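Local coordinates for endoglucanase (Ruminococcus champanellensis, PDB 6WQV), which probably hydrolyses beta-1,4-linked glucans such as cellulose, and xylan, as a broad-specificity family 5 endoglucanase, at residues I23-N28 with G69-V74; T73-V78 with N117-N122; G287-L292 with C318-N323. All blocks are in the same frame, centred on the assembly; numbering follows the deposited sequence. Where two conformers were deposited one is given.

In the fold
The three contacts lie on one closed barrel of eight parallel strands. Interaction 1 joins strands 26-29 and 73-76. Interaction 2 carries strand 73-76 on to the loop after strand 113-117, and shares Thr73 and Val74 with interaction 1. Interaction 3 pairs strands 284-289 and 318-322, and the latter also borders strand 26-29, so the barrel closes there. Arg75 ties all three together: its NH1 lies 2.9 Å from Asn28 OD1 and 2.9 Å from OE1 of the substituted Gln288. Interactions 2 and 3, with centres about 13 Å apart, both reach the bound glucose units. Interaction 1 is set back, with the Trp27 side chain about 12 Å from the nearer sugar.

Interaction 1. Residues I23-N28 with G69-V74; sequences ITIGWN and GGFNTV
Asn72 OD1 is gripped by two donors. Thr24 N reaches Asn72 OD1 across the contact at 3.0 Å, almost straight at 175°, and comes from above the amide plane. Thr73 OG1 donates to the same Asn72 OD1 at 2.9 Å from the opposite face. The Asn72 side chain has CG between its backbone N and carbonyl carbon (chi1 85°), which brings the amide up to Thr24. Asn72 ND2 bonds to the carbonyl O of Glu22, so both ends of the amide are held. Ile23 CG2 packs against Thr73 OG1 at 3.4 Å. A water bridges Thr24 OG1 and Gly70 O.

Two backbone bonds join the segments. Asn72 N donates to Ile25 O at 3.1 Å, and Trp27 N donates to Thr73 O at 3.0 Å.

Further along, Trp27 CB sits over a face of the Phe71 ring, 4.0 Å from its centroid. The indole also turns an edge toward a Phe71 face, with the planes 54° apart. Ile25 CG2 touches Phe71 CD1 at 3.7 Å. Val74 CG1 meets the indole edge, 4.1 Å from Trp27 CE3. Helix 60-68 packs on both aromatic rings, and Trp27 NE1 bonds to Asp322.

Gly70 leaves helix 60-68 with positive phi in a Schellman motif. The chain then enters strand 73-76 beside strand 26-29, the parallel pairing of the first two strands of a TIM barrel.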
loop_
_atom_site.group_PDB
_atom_site.type_symbol
_atom_site.label_atom_id
_atom_site.label_comp_id
_atom_site.label_asym_id
_atom_site.label_seq_id
_atom_site.Cartn_x
_atom_site.Cartn_y
_atom_site.Cartn_z
ATOM N N ILE A 23 -10.334 -9.188 7.060
ATOM C CA ILE A 23 -9.270 -8.327 7.557
ATOM C C ILE A 23 -9.755 -7.598 8.805
ATOM O O ILE A 23 -10.909 -7.163 8.884
ATOM C CB ILE A 23 -8.847 -7.353 6.439
ATOM C CG1 ILE A 23 -8.190 -8.142 5.302
ATOM C CG2 ILE A 23 -7.950 -6.272 6.983
ATOM C CD1 ILE A 23 -7.702 -7.316 4.126
ATOM N N THR A 24 -8.880 -7.498 9.810
ATOM C CA THR A 24 -9.182 -6.719 11.011
ATOM C C THR A 24 -8.549 -5.335 10.870
ATOM O O THR A 24 -9.247 -4.348 10.617
ATOM C CB THR A 24 -8.698 -7.447 12.271
ATOM O OG1 THR A 24 -7.318 -7.801 12.143
ATOM C CG2 THR A 24 -9.531 -8.715 12.522
ATOM N N ILE A 25 -7.228 -5.275 11.007
ATOM C CA ILE A 25 -6.432 -4.057 10.845
ATOM C C ILE A 25 -5.079 -4.505 10.316
ATOM O O ILE A 25 -4.619 -5.616 10.604
ATOM C CB ILE A 25 -6.346 -3.278 12.180
ATOM C CG1 ILE A 25 -5.597 -1.953 11.997
ATOM C CG2 ILE A 25 -5.698 -4.146 13.257
ATOM C CD1 ILE A 25 -5.567 -1.084 13.248
ATOM N N GLY A 26 -4.448 -3.663 9.490
ATOM C CA GLY A 26 -3.213 -4.024 8.830
ATOM C C GLY A 26 -2.029 -3.130 9.197
ATOM O O GLY A 26 -2.187 -2.048 9.774
ATOM N N TRP A 27 -0.844 -3.586 8.794
ATOM C CA TRP A 27 0.436 -2.953 9.097
ATOM C C TRP A 27 1.320 -3.030 7.864
ATOM O O TRP A 27 1.407 -4.085 7.218
ATOM C CB TRP A 27 1.081 -3.711 10.260
ATOM C CG TRP A 27 2.380 -3.227 10.819
ATOM C CD1 TRP A 27 2.549 -2.328 11.834
ATOM C CD2 TRP A 27 3.689 -3.675 10.449
ATOM N NE1 TRP A 27 3.895 -2.188 12.123
ATOM C CE2 TRP A 27 4.609 -2.994 11.278
ATOM C CE3 TRP A 27 4.179 -4.575 9.494
ATOM C CZ2 TRP A 27 5.992 -3.186 11.169
ATOM C CZ3 TRP A 27 5.554 -4.772 9.398
ATOM C CH2 TRP A 27 6.441 -4.078 10.235
ATOM N N ASN A 28 1.942 -1.895 7.520
ATOM C CA ASN A 28 2.873 -1.816 6.397
ATOM C C ASN A 28 4.301 -2.020 6.894
ATOM O O ASN A 28 4.724 -1.368 7.854
ATOM C CB ASN A 28 2.869 -0.424 5.742
ATOM C CG ASN A 28 1.733 -0.200 4.766
ATOM O OD1 ASN A 28 1.820 -0.555 3.590
ATOM N ND2 ASN A 28 0.680 0.436 5.242
ATOM N N GLY A 69 0.402 -8.139 18.230
ATOM C CA GLY A 69 -0.142 -6.852 18.606
ATOM C C GLY A 69 -1.560 -6.607 18.145
ATOM O O GLY A 69 -2.168 -5.619 18.572
ATOM N N GLY A 70 -2.101 -7.473 17.294
ATOM C CA GLY A 70 -3.494 -7.386 16.893
ATOM C C GLY A 70 -3.716 -7.201 15.409
ATOM O O GLY A 70 -4.878 -7.158 14.982
ATOM N N PHE A 71 -2.670 -7.088 14.595
ATOM C CA PHE A 71 -2.845 -6.963 13.150
ATOM C C PHE A 71 -2.993 -8.352 12.539
ATOM O O PHE A 71 -2.334 -9.298 12.967
ATOM C CB PHE A 71 -1.611 -6.276 12.552
ATOM C CG PHE A 71 -1.374 -4.872 13.065
ATOM C CD1 PHE A 71 -2.042 -3.791 12.511
ATOM C CD2 PHE A 71 -0.470 -4.629 14.091
ATOM C CE1 PHE A 71 -1.830 -2.508 12.982
ATOM C CE2 PHE A 71 -0.249 -3.337 14.552
ATOM C CZ PHE A 71 -0.934 -2.284 14.002
ATOM N N ASN A 72 -3.865 -8.493 11.536
ATOM C CA ASN A 72 -3.955 -9.756 10.807
ATOM C C ASN A 72 -3.582 -9.639 9.330
ATOM O O ASN A 72 -3.736 -10.614 8.582
ATOM C CB ASN A 72 -5.319 -10.429 11.006
ATOM C CG ASN A 72 -6.383 -9.936 10.061
ATOM O OD1 ASN A 72 -6.254 -8.887 9.430
ATOM N ND2 ASN A 72 -7.469 -10.689 9.973
ATOM N N THR A 73 -3.048 -8.491 8.908
ATOM C CA THR A 73 -2.734 -8.197 7.514
ATOM C C THR A 73 -1.445 -7.391 7.486
ATOM O O THR A 73 -1.265 -6.478 8.297
ATOM C CB THR A 73 -3.875 -7.371 6.900
ATOM O OG1 THR A 73 -5.074 -8.147 6.876
ATOM C CG2 THR A 73 -3.561 -6.927 5.487
ATOM N N VAL A 74 -0.552 -7.740 6.566
ATOM C CA VAL A 74 0.681 -6.992 6.345
ATOM C C VAL A 74 0.752 -6.596 4.877
ATOM O O VAL A 74 0.655 -7.450 3.986
ATOM C CB VAL A 74 1.935 -7.780 6.754
ATOM C CG1 VAL A 74 3.198 -7.024 6.364
ATOM C CG2 VAL A 74 1.905 -8.060 8.245
HETATM O O HOH W 1 -6.518 -9.521 14.219
#

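Interaction 2. Residues T73-V78 with N117-N122; sequences TVRVPV and NIHHEN. With GLC (alpha-D-glucopyranose), chain E; BGC (beta-D-glucopyranose), chain B.
The glycan pocket of this barrel is lined here by His119, which packs on Pro77 and touches the bound sugar. Pro77 CB lies over one face of the imidazole, 3.6 Å from the centroid of the His119 ring. At the ring edge, His119 NE2 and GLC O3 are hydrogen-bonded at 3.0 Å, and the geometry is nearly straight. His120 follows at the centre of an inverse gamma turn, and its CE1 comes within 3.2 Å of GLC O3.

Asn117 sets the His119 ring. Asn117 ND2 donates to His119 ND1 at 3.1 Å and lies almost exactly in the ring plane. The other end of the amide faces the chain just past strand 73-76, where Asn117 OD1 accepts from Val78 N at 3.0 Å and 165°. A chi1 of 79° tucks the Asn117 amide in over its own backbone, and from there it can serve both partners. Were Asn117 an alanine, Val78 N would probably lose its acceptor and the His119 ring the bond that fixes its rotation.

Asn117 ND2 also sits over one face of the Arg75 guanidinium, 3.4 Å from Arg75 NH2. Both are donors, so this is packing, with the planes 83° apart. Arg75 is held by a salt bridge to Glu160 and by bonds to Asn28 and Asn163. A weak, bent bond runs from His119 N to Val78 O at 2.8 Å. The sugar-binding loop thus follows strand 113-117 and leans on Pro77 and Val78, just beyond strand 73-76, as expected at the C-terminal mouth of a TIM barrel.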
loop_
_atom_site.group_PDB
_atom_site.type_symbol
_atom_site.label_atom_id
_atom_site.label_comp_id
_atom_site.label_asym_id
_atom_site.label_seq_id
_atom_site.Cartn_x
_atom_site.Cartn_y
_atom_site.Cartn_z
ATOM N N THR A 73 -3.048 -8.491 8.908
ATOM C CA THR A 73 -2.734 -8.197 7.514
ATOM C C THR A 73 -1.445 -7.391 7.486
ATOM O O THR A 73 -1.265 -6.478 8.297
ATOM C CB THR A 73 -3.875 -7.371 6.900
ATOM O OG1 THR A 73 -5.074 -8.147 6.876
ATOM C CG2 THR A 73 -3.561 -6.927 5.487
ATOM N N VAL A 74 -0.552 -7.740 6.566
ATOM C CA VAL A 74 0.681 -6.992 6.345
ATOM C C VAL A 74 0.752 -6.596 4.877
ATOM O O VAL A 74 0.655 -7.450 3.986
ATOM C CB VAL A 74 1.935 -7.780 6.754
ATOM C CG1 VAL A 74 3.198 -7.024 6.364
ATOM C CG2 VAL A 74 1.905 -8.060 8.245
ATOM N N ARG A 75 0.888 -5.297 4.630
ATOM C CA ARG A 75 1.202 -4.797 3.300
ATOM C C ARG A 75 2.717 -4.738 3.173
ATOM O O ARG A 75 3.402 -4.181 4.046
ATOM C CB ARG A 75 0.583 -3.423 3.076
ATOM C CG ARG A 75 0.887 -2.808 1.694
ATOM C CD ARG A 75 -0.138 -1.755 1.424
ATOM N NE ARG A 75 -0.067 -0.970 0.189
ATOM C CZ ARG A 75 0.588 0.177 0.061
ATOM N NH1 ARG A 75 1.311 0.670 1.052
ATOM N NH2 ARG A 75 0.507 0.836 -1.092
ATOM N N VAL A 76 3.234 -5.371 2.124
ATOM C CA VAL A 76 4.664 -5.448 1.841
ATOM C C VAL A 76 4.949 -4.563 0.632
ATOM O O VAL A 76 4.895 -5.046 -0.516
ATOM C CB VAL A 76 5.115 -6.897 1.613
ATOM C CG1 VAL A 76 6.603 -6.965 1.312
ATOM C CG2 VAL A 76 4.793 -7.750 2.827
ATOM N N PRO A 77 5.237 -3.281 0.833
ATOM C CA PRO A 77 5.590 -2.421 -0.309
ATOM C C PRO A 77 6.949 -2.823 -0.853
ATOM O O PRO A 77 7.907 -3.010 -0.095
ATOM C CB PRO A 77 5.619 -1.016 0.295
ATOM C CG PRO A 77 5.963 -1.229 1.740
ATOM C CD PRO A 77 5.329 -2.556 2.115
ATOM N N VAL A 78 7.041 -2.966 -2.169
ATOM C CA VAL A 78 8.274 -3.384 -2.812
ATOM C C VAL A 78 8.583 -2.446 -3.959
ATOM O O VAL A 78 7.757 -2.269 -4.866
ATOM C CB VAL A 78 8.205 -4.828 -3.329
ATOM C CG1 VAL A 78 9.519 -5.201 -4.014
ATOM C CG2 VAL A 78 7.866 -5.797 -2.213
ATOM N N ASN A 117 2.887 -5.219 -3.672
ATOM C CA ASN A 117 2.705 -4.176 -4.687
ATOM C C ASN A 117 3.987 -3.933 -5.481
ATOM O O ASN A 117 4.989 -4.638 -5.341
ATOM C CB ASN A 117 2.168 -2.878 -4.061
ATOM C CG ASN A 117 3.244 -2.045 -3.372
ATOM O OD1 ASN A 117 4.427 -2.368 -3.403
ATOM N ND2 ASN A 117 2.820 -0.943 -2.747
ATOM N N ILE A 118 3.910 -2.948 -6.385
ATOM C CA ILE A 118 5.062 -2.183 -6.850
ATOM C C ILE A 118 4.930 -0.788 -6.243
ATOM O O ILE A 118 3.817 -0.256 -6.136
ATOM C CB ILE A 118 5.213 -2.150 -8.385
ATOM C CG1 ILE A 118 4.188 -1.245 -9.073
ATOM C CG2 ILE A 118 5.108 -3.555 -8.979
ATOM C CD1 ILE A 118 4.325 -1.231 -10.602
ATOM N N HIS A 119 6.054 -0.210 -5.797
ATOM C CA HIS A 119 5.982 0.939 -4.906
ATOM C C HIS A 119 6.633 2.156 -5.545
ATOM O O HIS A 119 5.976 2.870 -6.316
ATOM C CB HIS A 119 6.491 0.575 -3.503
ATOM C CG HIS A 119 5.963 1.466 -2.422
ATOM N ND1 HIS A 119 4.719 1.283 -1.850
ATOM C CD2 HIS A 119 6.504 2.545 -1.810
ATOM C CE1 HIS A 119 4.524 2.209 -0.930
ATOM N NE2 HIS A 119 5.593 2.986 -0.886
ATOM N N HIS A 120 7.885 2.475 -5.221
ATOM C CA HIS A 120 8.501 3.706 -5.718
ATOM C C HIS A 120 9.082 3.490 -7.119
ATOM O O HIS A 120 10.297 3.452 -7.332
ATOM C CB HIS A 120 9.580 4.199 -4.765
ATOM C CG HIS A 120 9.077 4.643 -3.428
ATOM N ND1 HIS A 120 7.997 5.484 -3.275
ATOM C CD2 HIS A 120 9.542 4.395 -2.177
ATOM C CE1 HIS A 120 7.803 5.724 -1.990
ATOM N NE2 HIS A 120 8.730 5.076 -1.302
ATOM N N GLU A 121 8.175 3.391 -8.093
ATOM C CA GLU A 121 8.515 3.158 -9.490
ATOM C C GLU A 121 8.410 4.424 -10.331
ATOM O O GLU A 121 8.520 4.355 -11.556
ATOM C CB GLU A 121 7.579 2.102 -10.080
ATOM C CG GLU A 121 7.586 0.772 -9.334
ATOM C CD GLU A 121 8.945 0.077 -9.335
ATOM O OE1 GLU A 121 9.585 -0.098 -10.387
ATOM O OE2 GLU A 121 9.380 -0.329 -8.241
ATOM N N ASN A 122 8.202 5.580 -9.706
ATOM C CA ASN A 122 7.827 6.777 -10.448
ATOM C C ASN A 122 8.907 7.282 -11.398
ATOM O O ASN A 122 8.595 8.122 -12.251
ATOM C CB ASN A 122 7.427 7.865 -9.450
ATOM C CG ASN A 122 6.547 7.331 -8.328
ATOM O OD1 ASN A 122 6.994 7.181 -7.190
ATOM N ND2 ASN A 122 5.292 7.042 -8.644
HETATM C C1 GLC E . 2.842 7.518 0.632
HETATM C C2 GLC E . 3.928 6.511 0.305
HETATM C C3 GLC E . 4.882 6.106 1.345
HETATM C C4 GLC E . 5.362 7.308 2.125
HETATM C C5 GLC E . 4.142 7.916 2.775
HETATM C C6 GLC E . 4.440 9.011 3.786
HETATM O O1 GLC E . 1.641 7.022 1.055
HETATM O O2 GLC E . 3.268 5.366 -0.316
HETATM O O3 GLC E . 6.020 5.464 0.658
HETATM O O4 GLC E . 6.339 6.886 3.082
HETATM O O5 GLC E . 3.281 8.499 1.718
HETATM O O6 GLC E . 5.038 10.083 3.198
HETATM C C2 BGC B . 8.236 7.529 4.338
HETATM C C3 BGC B . 9.464 8.380 4.312
HETATM C C4 BGC B . 10.266 8.195 3.050
HETATM C C5 BGC B . 9.415 8.420 1.819
HETATM C C6 BGC B . 10.074 8.106 0.514
HETATM C C1 BGC B . 7.373 7.758 3.104
HETATM O O2 BGC B . 7.453 7.803 5.526
HETATM O O3 BGC B . 10.292 8.042 5.482
HETATM O O4 BGC B . 11.336 9.210 2.982
HETATM O O5 BGC B . 8.212 7.544 1.889
HETATM O O6 BGC B . 9.242 8.548 -0.564
#

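Interaction 3. Residues G287-L292 with C318-N323; sequences GQFGAL and CIWWDN. Unlike the reference sequence in segment 287-292: Gln288 (reference Glu). With GLC (alpha-D-glucopyranose), chain E; BGC (beta-D-glucopyranose), chain B.
Gln288 lays its amide over one face of the Trp321 indole, nearly flat against it. Gln288 CD is 3.5 Å from Trp321 CE3. The glucose ring comes over the same Trp321 face with its C3. GLC O2 donates to Gln288 OE1 at 2.7 Å, and Gln288 NE2 bonds to Tyr243. Trp321 NE1 donates to BGC O2 at 3.1 Å, and Asn323 ND2 donates to BGC O3 at 3.3 Å.

Away from the sugars the rings of Phe289 and Trp320 meet. The first torsion of Phe289 (chi1 81°) swings its ring back along strand 318-322. The edge of Trp320 points at the Phe289 face, with the centroids of the Phe289 ring and the Trp320 six-membered ring 5.4 Å apart and the planes at 84°. Gly290 CA lies over the Trp320 face, 3.8 Å from the centroid of its six-membered ring.

The strands pair in parallel register, although these short segments diverge by 62°. Phe289 N donates to Ile319 O at 3.1 Å, and Trp321 N donates to Phe289 O at 2.9 Å.

Residue 288 is glutamate in the reference sequence, near the end of strand 284-289. By inference from family 5 relatives, this is the place of the nucleophile. An amide cannot act as the nucleophile that a carboxylate here would be, so the contact records sugar binding only.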
loop_
_atom_site.group_PDB
_atom_site.type_symbol
_atom_site.label_atom_id
_atom_site.label_comp_id
_atom_site.label_asym_id
_atom_site.label_seq_id
_atom_site.Cartn_x
_atom_site.Cartn_y
_atom_site.Cartn_z
ATOM N N GLY A 287 -5.090 1.765 2.442
ATOM C CA GLY A 287 -3.883 0.961 2.439
ATOM C C GLY A 287 -2.709 1.594 3.136
ATOM O O GLY A 287 -1.742 0.886 3.447
ATOM N N GLN A 288 -2.774 2.905 3.384
ATOM C CA GLN A 288 -1.832 3.582 4.265
ATOM C C GLN A 288 -2.541 4.706 5.002
ATOM O O GLN A 288 -3.246 5.509 4.380
ATOM C CB GLN A 288 -0.673 4.212 3.494
ATOM C CG GLN A 288 0.209 3.255 2.727
ATOM C CD GLN A 288 1.406 3.946 2.070
ATOM O OE1 GLN A 288 1.953 3.459 1.086
ATOM N NE2 GLN A 288 1.815 5.081 2.622
ATOM N N PHE A 289 -2.323 4.776 6.315
ATOM C CA PHE A 289 -2.644 5.944 7.131
ATOM C C PHE A 289 -1.622 5.959 8.269
ATOM O O PHE A 289 -0.920 4.971 8.516
ATOM C CB PHE A 289 -4.098 5.912 7.662
ATOM C CG PHE A 289 -4.270 5.061 8.877
ATOM C CD1 PHE A 289 -4.140 3.693 8.780
ATOM C CD2 PHE A 289 -4.522 5.617 10.126
ATOM C CE1 PHE A 289 -4.254 2.898 9.890
ATOM C CE2 PHE A 289 -4.641 4.816 11.243
ATOM C CZ PHE A 289 -4.508 3.460 11.122
ATOM N N GLY A 290 -1.557 7.081 8.969
ATOM C CA GLY A 290 -0.673 7.219 10.116
ATOM C C GLY A 290 -0.663 8.665 10.540
ATOM O O GLY A 290 -1.212 9.536 9.865
ATOM N N ALA A 291 -0.056 8.908 11.698
ATOM C CA ALA A 291 0.152 10.263 12.200
ATOM C C ALA A 291 1.573 10.333 12.741
ATOM O O ALA A 291 1.970 9.497 13.556
ATOM C CB ALA A 291 -0.849 10.638 13.300
ATOM N N LEU A 292 2.329 11.318 12.272
ATOM C CA LEU A 292 3.721 11.471 12.671
ATOM C C LEU A 292 3.855 11.598 14.177
ATOM O O LEU A 292 3.033 12.233 14.844
ATOM C CB LEU A 292 4.259 12.773 12.091
ATOM C CG LEU A 292 4.379 12.899 10.580
ATOM C CD1 LEU A 292 4.414 14.369 10.186
ATOM C CD2 LEU A 292 5.627 12.217 10.091
ATOM N N CYS A 318 -8.240 -0.437 7.550
ATOM C CA CYS A 318 -7.124 0.501 7.598
ATOM C C CYS A 318 -5.803 -0.221 7.819
ATOM O O CYS A 318 -5.747 -1.211 8.554
ATOM C CB CYS A 318 -7.329 1.493 8.753
ATOM S SG CYS A 318 -8.838 2.482 8.614
ATOM N N ILE A 319 -4.732 0.311 7.216
ATOM C CA ILE A 319 -3.391 -0.279 7.284
ATOM C C ILE A 319 -2.395 0.808 7.688
ATOM O O ILE A 319 -2.131 1.737 6.920
ATOM C CB ILE A 319 -2.980 -0.940 5.955
ATOM C CG1 ILE A 319 -4.079 -1.875 5.450
ATOM C CG2 ILE A 319 -1.674 -1.702 6.128
ATOM C CD1 ILE A 319 -3.677 -2.725 4.236
ATOM N N TRP A 320 -1.812 0.662 8.882
ATOM C CA TRP A 320 -0.877 1.655 9.409
ATOM C C TRP A 320 0.428 1.636 8.614
ATOM O O TRP A 320 0.950 0.571 8.281
ATOM C CB TRP A 320 -0.581 1.363 10.901
ATOM C CG TRP A 320 0.421 2.333 11.499
ATOM C CD1 TRP A 320 1.785 2.255 11.439
ATOM C CD2 TRP A 320 0.123 3.541 12.207
ATOM N NE1 TRP A 320 2.353 3.347 12.056
ATOM C CE2 TRP A 320 1.357 4.142 12.550
ATOM C CE3 TRP A 320 -1.062 4.164 12.595
ATOM C CZ2 TRP A 320 1.425 5.342 13.248
ATOM C CZ3 TRP A 320 -0.992 5.348 13.292
ATOM C CH2 TRP A 320 0.245 5.926 13.613
ATOM N N TRP A 321 0.984 2.816 8.342
ATOM C CA TRP A 321 2.281 2.939 7.679
ATOM C C TRP A 321 3.381 2.984 8.741
ATOM O O TRP A 321 3.520 3.989 9.441
ATOM C CB TRP A 321 2.326 4.198 6.816
ATOM C CG TRP A 321 3.654 4.420 6.183
ATOM C CD1 TRP A 321 4.594 5.348 6.528
ATOM C CD2 TRP A 321 4.202 3.689 5.085
ATOM N NE1 TRP A 321 5.696 5.235 5.719
ATOM C CE2 TRP A 321 5.481 4.225 4.818
ATOM C CE3 TRP A 321 3.739 2.634 4.294
ATOM C CZ2 TRP A 321 6.293 3.733 3.808
ATOM C CZ3 TRP A 321 4.545 2.151 3.287
ATOM C CH2 TRP A 321 5.808 2.702 3.044
ATOM N N ASP A 322 4.169 1.908 8.866
ATOM C CA ASP A 322 5.209 1.811 9.898
ATOM C C ASP A 322 6.581 1.827 9.227
ATOM O O ASP A 322 7.022 0.818 8.661
ATOM C CB ASP A 322 5.037 0.548 10.746
ATOM C CG ASP A 322 5.852 0.590 12.019
ATOM O OD1 ASP A 322 6.899 1.263 12.022
ATOM O OD2 ASP A 322 5.449 -0.069 13.003
ATOM N N ASN A 323 7.274 2.962 9.312
ATOM C CA ASN A 323 8.600 3.085 8.730
ATOM C C ASN A 323 9.719 2.958 9.755
ATOM O O ASN A 323 10.865 3.300 9.452
ATOM C CB ASN A 323 8.749 4.390 7.938
ATOM C CG ASN A 323 8.708 5.620 8.811
ATOM O OD1 ASN A 323 8.490 5.545 10.027
ATOM N ND2 ASN A 323 8.930 6.776 8.196
HETATM C C1 GLC E . 2.842 7.518 0.632
HETATM C C2 GLC E . 3.928 6.511 0.305
HETATM C C3 GLC E . 4.882 6.106 1.345
HETATM C C4 GLC E . 5.362 7.308 2.125
HETATM C C5 GLC E . 4.142 7.916 2.775
HETATM C C6 GLC E . 4.440 9.011 3.786
HETATM O O1 GLC E . 1.641 7.022 1.055
HETATM O O2 GLC E . 3.268 5.366 -0.316
HETATM O O3 GLC E . 6.020 5.464 0.658
HETATM O O4 GLC E . 6.339 6.886 3.082
HETATM O O5 GLC E . 3.281 8.499 1.718
HETATM O O6 GLC E . 5.038 10.083 3.198
HETATM C C2 BGC B . 8.236 7.529 4.338
HETATM C C3 BGC B . 9.464 8.380 4.312
HETATM C C4 BGC B . 10.266 8.195 3.050
HETATM C C5 BGC B . 9.415 8.420 1.819
HETATM C C6 BGC B . 10.074 8.106 0.514
HETATM C C1 BGC B . 7.373 7.758 3.104
HETATM O O2 BGC B . 7.453 7.803 5.526
HETATM O O3 BGC B . 10.292 8.042 5.482
HETATM O O4 BGC B . 11.336 9.210 2.982
HETATM O O5 BGC B . 8.212 7.544 1.889
HETATM O O6 BGC B . 9.242 8.548 -0.564
#